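Local coordinates for putative type VI secretion protein (Escherichia coli, PDB 4PS2), which probably builds, as TssB together with TssC, the contractile sheath of the type VI secretion system, this chain being the C-terminal helical fragment of TssB, at residues 26-31 and 54-59; 38-43 and 73-78. All blocks are in the same frame, centred on the assembly; numbering follows the deposited sequence.

Overall arrangement
The chain is a small bundle of helices 16-40, 46-57 and 64-71, and both interactions use helix 16-40. Interaction 1 lies close to the centre of the fold, where the helix meets helix 46-57 and two alanines allow a close approach to one isoleucine. Interaction 2, its centre about 16 Å from that of interaction 1, is also partly buried but peripheral; there the end of the same helix meets the tail that follows helix 64-71. Both are mainly apolar, without hydrogen bonds across the contact. In interaction 1 a branched side chain lies partly against backbone atoms; in interaction 2 the backbones stand further apart and side chains make the contact, with an exposed lysine at the margin.

Interaction 1 of 2, residues 26-31 and 54-59; sequences LKAMLA and EKILRD
In the antiparallel helical hairpin of helices 16-40 and 46-57, Ile56 packs against Ala28 and Ala31. The small alanines let the backbones come close, with Ala28 CA and Ile56 CA 5.9 Å apart. Ile56 straddles them with its two branches. Ile56 CG2, anti to the backbone N, lies beside Ala28, 3.8 Å from Ala28 O and 4.2 Å from Ala28 CB. The other branch, CG1, stands beside the backbone N (chi1 -62°) and extends fully (chi2 178°) to Ile56 CD1, which rests 3.5 Å from Ala31 CB and 3.4 Å from Ala31 O. Leu35, a turn further along helix 16-40, also touches Ile56, while Leu70 of helix 64-71 touches both Ala28 and Leu57, tying the third helix to the pair. At the margin Lys27 NZ and Asp59 OD2 stay 5.6 Å apart, so any attraction between them is long-range. Cutting Ile56 back to an alanine takes away both branches and would probably open a gap over Ala28 and Ala31, weakening the join between the helices. With no hydrogen bond across it, this contact depends on close fit and on burying apolar surface: the branched side chain settles against alanine methyls and the adjoining backbone.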
loop_
_atom_site.group_PDB
_atom_site.type_symbol
_atom_site.label_atom_id
_atom_site.label_comp_id
_atom_site.label_asym_id
_atom_site.label_seq_id
_atom_site.Cartn_x
_atom_site.Cartn_y
_atom_site.Cartn_z
ATOM N N LEU A 26 -1.198 4.184 4.921
ATOM C CA LEU A 26 -1.522 5.036 3.775
ATOM C C LEU A 26 -0.412 5.079 2.731
ATOM O O LEU A 26 -0.693 5.161 1.528
ATOM C CB LEU A 26 -1.883 6.444 4.237
ATOM C CG LEU A 26 -3.235 6.533 4.939
ATOM C CD1 LEU A 26 -3.373 7.855 5.603
ATOM C CD2 LEU A 26 -4.401 6.299 3.969
ATOM N N LYS A 27 0.842 5.005 3.184
ATOM C CA LYS A 27 1.999 4.978 2.296
ATOM C C LYS A 27 1.974 3.669 1.488
ATOM O O LYS A 27 2.165 3.707 0.276
ATOM C CB LYS A 27 3.295 5.064 3.107
ATOM C CG LYS A 27 4.561 5.229 2.249
ATOM C CD LYS A 27 5.817 4.957 3.099
ATOM C CE LYS A 27 7.114 5.181 2.363
ATOM N NZ LYS A 27 7.454 4.055 1.453
ATOM N N ALA A 28 1.723 2.522 2.157
ATOM C CA ALA A 28 1.630 1.228 1.473
ATOM C C ALA A 28 0.476 1.221 0.449
ATOM O O ALA A 28 0.662 0.751 -0.665
ATOM C CB ALA A 28 1.458 0.104 2.489
ATOM N N MET A 29 -0.694 1.767 0.827
ATOM C CA MET A 29 -1.881 1.870 -0.026
ATOM C C MET A 29 -1.626 2.722 -1.285
ATOM O O MET A 29 -2.095 2.357 -2.370
ATOM C CB MET A 29 -3.045 2.473 0.776
ATOM C CG MET A 29 -3.733 1.464 1.720
ATOM S SD MET A 29 -4.825 2.302 2.907
ATOM C CE MET A 29 -6.145 2.711 1.889
ATOM N N LEU A 30 -0.918 3.870 -1.136
ATOM C CA LEU A 30 -0.623 4.720 -2.283
ATOM C C LEU A 30 0.445 4.045 -3.170
ATOM O O LEU A 30 0.297 4.035 -4.394
ATOM C CB LEU A 30 -0.215 6.137 -1.869
ATOM C CG LEU A 30 0.097 7.111 -3.014
ATOM C CD1 LEU A 30 -1.112 7.293 -3.965
ATOM C CD2 LEU A 30 0.583 8.458 -2.467
ATOM N N ALA A 31 1.486 3.462 -2.565
ATOM C CA ALA A 31 2.513 2.749 -3.351
ATOM C C ALA A 31 1.912 1.541 -4.109
ATOM O O ALA A 31 2.298 1.253 -5.250
ATOM C CB ALA A 31 3.649 2.300 -2.449
ATOM N N GLU A 54 7.047 -6.869 -3.033
ATOM C CA GLU A 54 7.657 -7.330 -1.813
ATOM C C GLU A 54 8.255 -6.182 -1.004
ATOM O O GLU A 54 8.150 -6.177 0.164
ATOM C CB GLU A 54 8.605 -8.506 -2.071
ATOM C CG GLU A 54 7.920 -9.729 -2.694
ATOM C CD GLU A 54 6.721 -10.243 -1.911
ATOM O OE1 GLU A 54 5.700 -10.612 -2.492
ATOM O OE2 GLU A 54 6.795 -10.256 -0.691
ATOM N N LYS A 55 8.819 -5.189 -1.649
ATOM C CA LYS A 55 9.321 -3.995 -0.997
ATOM C C LYS A 55 8.217 -3.198 -0.256
ATOM O O LYS A 55 8.357 -2.847 0.858
ATOM C CB LYS A 55 10.010 -3.137 -2.013
ATOM C CG LYS A 55 10.618 -1.886 -1.475
ATOM N N ILE A 56 7.118 -2.964 -0.928
ATOM C CA ILE A 56 5.981 -2.339 -0.323
ATOM C C ILE A 56 5.520 -3.093 0.944
ATOM O O ILE A 56 5.344 -2.506 1.960
ATOM C CB ILE A 56 4.829 -2.139 -1.340
ATOM C CG1 ILE A 56 5.258 -1.225 -2.470
ATOM C CG2 ILE A 56 3.632 -1.548 -0.653
ATOM C CD1 ILE A 56 4.206 -1.032 -3.527
ATOM N N LEU A 57 5.344 -4.392 0.852
ATOM C CA LEU A 57 4.734 -5.150 1.930
ATOM C C LEU A 57 5.696 -5.560 3.052
ATOM O O LEU A 57 5.299 -6.056 4.048
ATOM C CB LEU A 57 3.996 -6.346 1.394
ATOM C CG LEU A 57 2.943 -6.066 0.344
ATOM C CD1 LEU A 57 2.372 -7.327 -0.229
ATOM C CD2 LEU A 57 1.848 -5.130 0.742
ATOM N N ARG A 58 6.956 -5.286 2.833
ATOM C CA ARG A 58 8.035 -5.542 3.779
ATOM C C ARG A 58 7.953 -4.609 5.014
ATOM O O ARG A 58 8.438 -5.003 6.067
ATOM C CB ARG A 58 9.368 -5.369 3.031
ATOM C CG ARG A 58 10.653 -5.643 3.798
ATOM C CD ARG A 58 11.861 -5.531 2.881
ATOM N NE ARG A 58 11.708 -6.367 1.688
ATOM C CZ ARG A 58 12.186 -6.061 0.487
ATOM N NH1 ARG A 58 12.886 -4.945 0.307
ATOM N NH2 ARG A 58 11.980 -6.873 -0.540
ATOM N N ASP A 59 7.330 -3.403 4.900
ATOM C CA ASP A 59 7.222 -2.440 6.008
ATOM C C ASP A 59 6.761 -3.111 7.314
ATOM O O ASP A 59 5.662 -3.662 7.367
ATOM C CB ASP A 59 6.320 -1.242 5.651
ATOM C CG ASP A 59 6.492 -0.023 6.553
ATOM O OD1 ASP A 59 6.807 -0.199 7.751
ATOM O OD2 ASP A 59 6.270 1.097 6.073
#

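Interaction 2 of 2, residues 38-43 and 73-78; sequences DLKANL and LVPEKA
At the Schellman-capped end of helix 16-40, Leu39 and Lys40 meet Pro75 and Ala78 of the C-terminal tail. Leu39 carries most of the contact. Its CG lies anti to the backbone N (chi1 180°), and the CD2 branch is the one that reaches the tail: Leu39 CD2 meets Pro75 tip to tip, 3.9 Å from Pro75 CD, and also touches Ala78 CB at 3.7 Å. The backbones stand further apart, Leu39 CA and Ala78 CA being 8.3 Å from each other, and side chains make the contact. The two tail residues are held together by a 3-10 turn in which Ala78 N donates to Pro75 O at 3.0 Å, bringing the methyl of Ala78 and the proline ring to the same leucine branch.

Lys40 lies along the exposed margin. Its chain crosses Pro75 obliquely and bends at the end (chi4 -77°), which sets Lys40 NZ 3.7 Å from Pro75 CG; this is a van der Waals approach to an apolar ring carbon, not a charge pairing. On the inner side, Phe49 of helix 46-57 touches Leu39, Val74 and Ala78, and Leu36 of helix 16-40 touches Pro75, so the tail is packed against two helices at once.

Just past Lys40 the helix stops. Asn42, at the C-prime position with positive phi (61°), turns the chain: Leu43 N reaches back to Asp38 O at 2.8 Å, and Asn42 N bonds Leu39 O at 3.0 Å. Leu39 therefore serves the cap with its carbonyl and the tail with its side chain. A 6→1 and a 5→2 backbone bond, with a positive-phi residue at C-prime, define the Schellman C-cap, here leading into the link to helix 46-57.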
loop_
_atom_site.group_PDB
_atom_site.type_symbol
_atom_site.label_atom_id
_atom_site.label_comp_id
_atom_site.label_asym_id
_atom_site.label_seq_id
_atom_site.Cartn_x
_atom_site.Cartn_y
_atom_site.Cartn_z
ATOM N N ASP A 38 0.667 0.809 -12.809
ATOM C CA ASP A 38 1.839 0.550 -13.665
ATOM C C ASP A 38 1.687 -0.804 -14.340
ATOM O O ASP A 38 1.812 -0.897 -15.562
ATOM C CB ASP A 38 3.148 0.594 -12.838
ATOM C CG ASP A 38 3.557 1.983 -12.371
ATOM O OD1 ASP A 38 3.089 2.977 -12.970
ATOM O OD2 ASP A 38 4.325 2.079 -11.382
ATOM N N LEU A 39 1.362 -1.842 -13.557
ATOM C CA LEU A 39 1.139 -3.188 -14.073
ATOM C C LEU A 39 -0.013 -3.206 -15.098
ATOM O O LEU A 39 0.158 -3.747 -16.198
ATOM C CB LEU A 39 0.812 -4.156 -12.935
ATOM C CG LEU A 39 0.551 -5.611 -13.370
ATOM C CD1 LEU A 39 1.852 -6.330 -13.712
ATOM C CD2 LEU A 39 -0.198 -6.378 -12.292
ATOM N N LYS A 40 -1.187 -2.648 -14.717
ATOM C CA LYS A 40 -2.366 -2.641 -15.598
ATOM C C LYS A 40 -2.161 -1.838 -16.875
ATOM O O LYS A 40 -2.752 -2.190 -17.893
ATOM C CB LYS A 40 -3.652 -2.241 -14.854
ATOM C CG LYS A 40 -4.085 -3.276 -13.802
ATOM C CD LYS A 40 -5.153 -2.722 -12.867
ATOM C CE LYS A 40 -5.314 -3.503 -11.578
ATOM N NZ LYS A 40 -6.076 -4.761 -11.768
ATOM N N ALA A 41 -1.317 -0.776 -16.842
ATOM C CA ALA A 41 -1.003 0.006 -18.048
ATOM C C ALA A 41 0.189 -0.589 -18.799
ATOM O O ALA A 41 0.662 0.008 -19.764
ATOM C CB ALA A 41 -0.753 1.468 -17.706
ATOM N N ASN A 42 0.676 -1.772 -18.357
ATOM C CA ASN A 42 1.802 -2.509 -18.937
ATOM C C ASN A 42 3.145 -1.747 -18.920
ATOM O O ASN A 42 4.019 -2.018 -19.750
ATOM C CB ASN A 42 1.442 -2.992 -20.353
ATOM C CG ASN A 42 1.179 -4.461 -20.400
ATOM O OD1 ASN A 42 2.104 -5.276 -20.505
ATOM N ND2 ASN A 42 -0.085 -4.828 -20.274
ATOM N N LEU A 43 3.334 -0.844 -17.934
ATOM C CA LEU A 43 4.547 -0.034 -17.826
ATOM C C LEU A 43 5.717 -0.774 -17.204
ATOM O O LEU A 43 6.856 -0.359 -17.386
ATOM C CB LEU A 43 4.266 1.325 -17.143
ATOM C CG LEU A 43 3.353 2.245 -17.941
ATOM C CD1 LEU A 43 2.892 3.414 -17.094
ATOM C CD2 LEU A 43 4.031 2.712 -19.226
ATOM N N LEU A 73 -5.572 -7.619 -4.026
ATOM C CA LEU A 73 -5.794 -6.717 -5.155
ATOM C C LEU A 73 -4.929 -7.103 -6.357
ATOM O O LEU A 73 -5.158 -6.607 -7.463
ATOM C CB LEU A 73 -5.498 -5.264 -4.740
ATOM C CG LEU A 73 -6.433 -4.601 -3.710
ATOM C CD1 LEU A 73 -5.899 -3.253 -3.321
ATOM C CD2 LEU A 73 -7.883 -4.436 -4.257
ATOM N N VAL A 74 -3.944 -7.987 -6.158
ATOM C CA VAL A 74 -3.049 -8.407 -7.247
ATOM C C VAL A 74 -3.757 -9.311 -8.271
ATOM O O VAL A 74 -4.243 -10.377 -7.872
ATOM C CB VAL A 74 -1.760 -9.063 -6.689
ATOM C CG1 VAL A 74 -0.884 -9.615 -7.812
ATOM C CG2 VAL A 74 -0.980 -8.078 -5.821
ATOM N N PRO A 75 -3.772 -8.964 -9.590
ATOM C CA PRO A 75 -4.381 -9.888 -10.579
ATOM C C PRO A 75 -3.634 -11.224 -10.567
ATOM O O PRO A 75 -2.417 -11.254 -10.346
ATOM C CB PRO A 75 -4.206 -9.166 -11.914
ATOM C CG PRO A 75 -3.945 -7.731 -11.568
ATOM C CD PRO A 75 -3.227 -7.757 -10.249
ATOM N N GLU A 76 -4.369 -12.332 -10.719
ATOM C CA GLU A 76 -3.809 -13.693 -10.703
ATOM C C GLU A 76 -2.620 -13.906 -11.639
ATOM O O GLU A 76 -1.669 -14.581 -11.253
ATOM C CB GLU A 76 -4.890 -14.735 -10.991
ATOM C CG GLU A 76 -5.809 -15.016 -9.814
ATOM C CD GLU A 76 -7.083 -15.755 -10.172
ATOM O OE1 GLU A 76 -7.369 -16.787 -9.523
ATOM O OE2 GLU A 76 -7.805 -15.296 -11.087
ATOM N N LYS A 77 -2.660 -13.322 -12.843
ATOM C CA LYS A 77 -1.592 -13.452 -13.839
ATOM C C LYS A 77 -0.285 -12.747 -13.472
ATOM O O LYS A 77 0.732 -12.993 -14.123
ATOM C CB LYS A 77 -2.084 -12.924 -15.188
ATOM N N ALA A 78 -0.289 -11.890 -12.436
ATOM C CA ALA A 78 0.934 -11.215 -12.000
ATOM C C ALA A 78 1.753 -12.086 -11.022
ATOM O O ALA A 78 2.926 -11.789 -10.766
ATOM C CB ALA A 78 0.600 -9.886 -11.359
#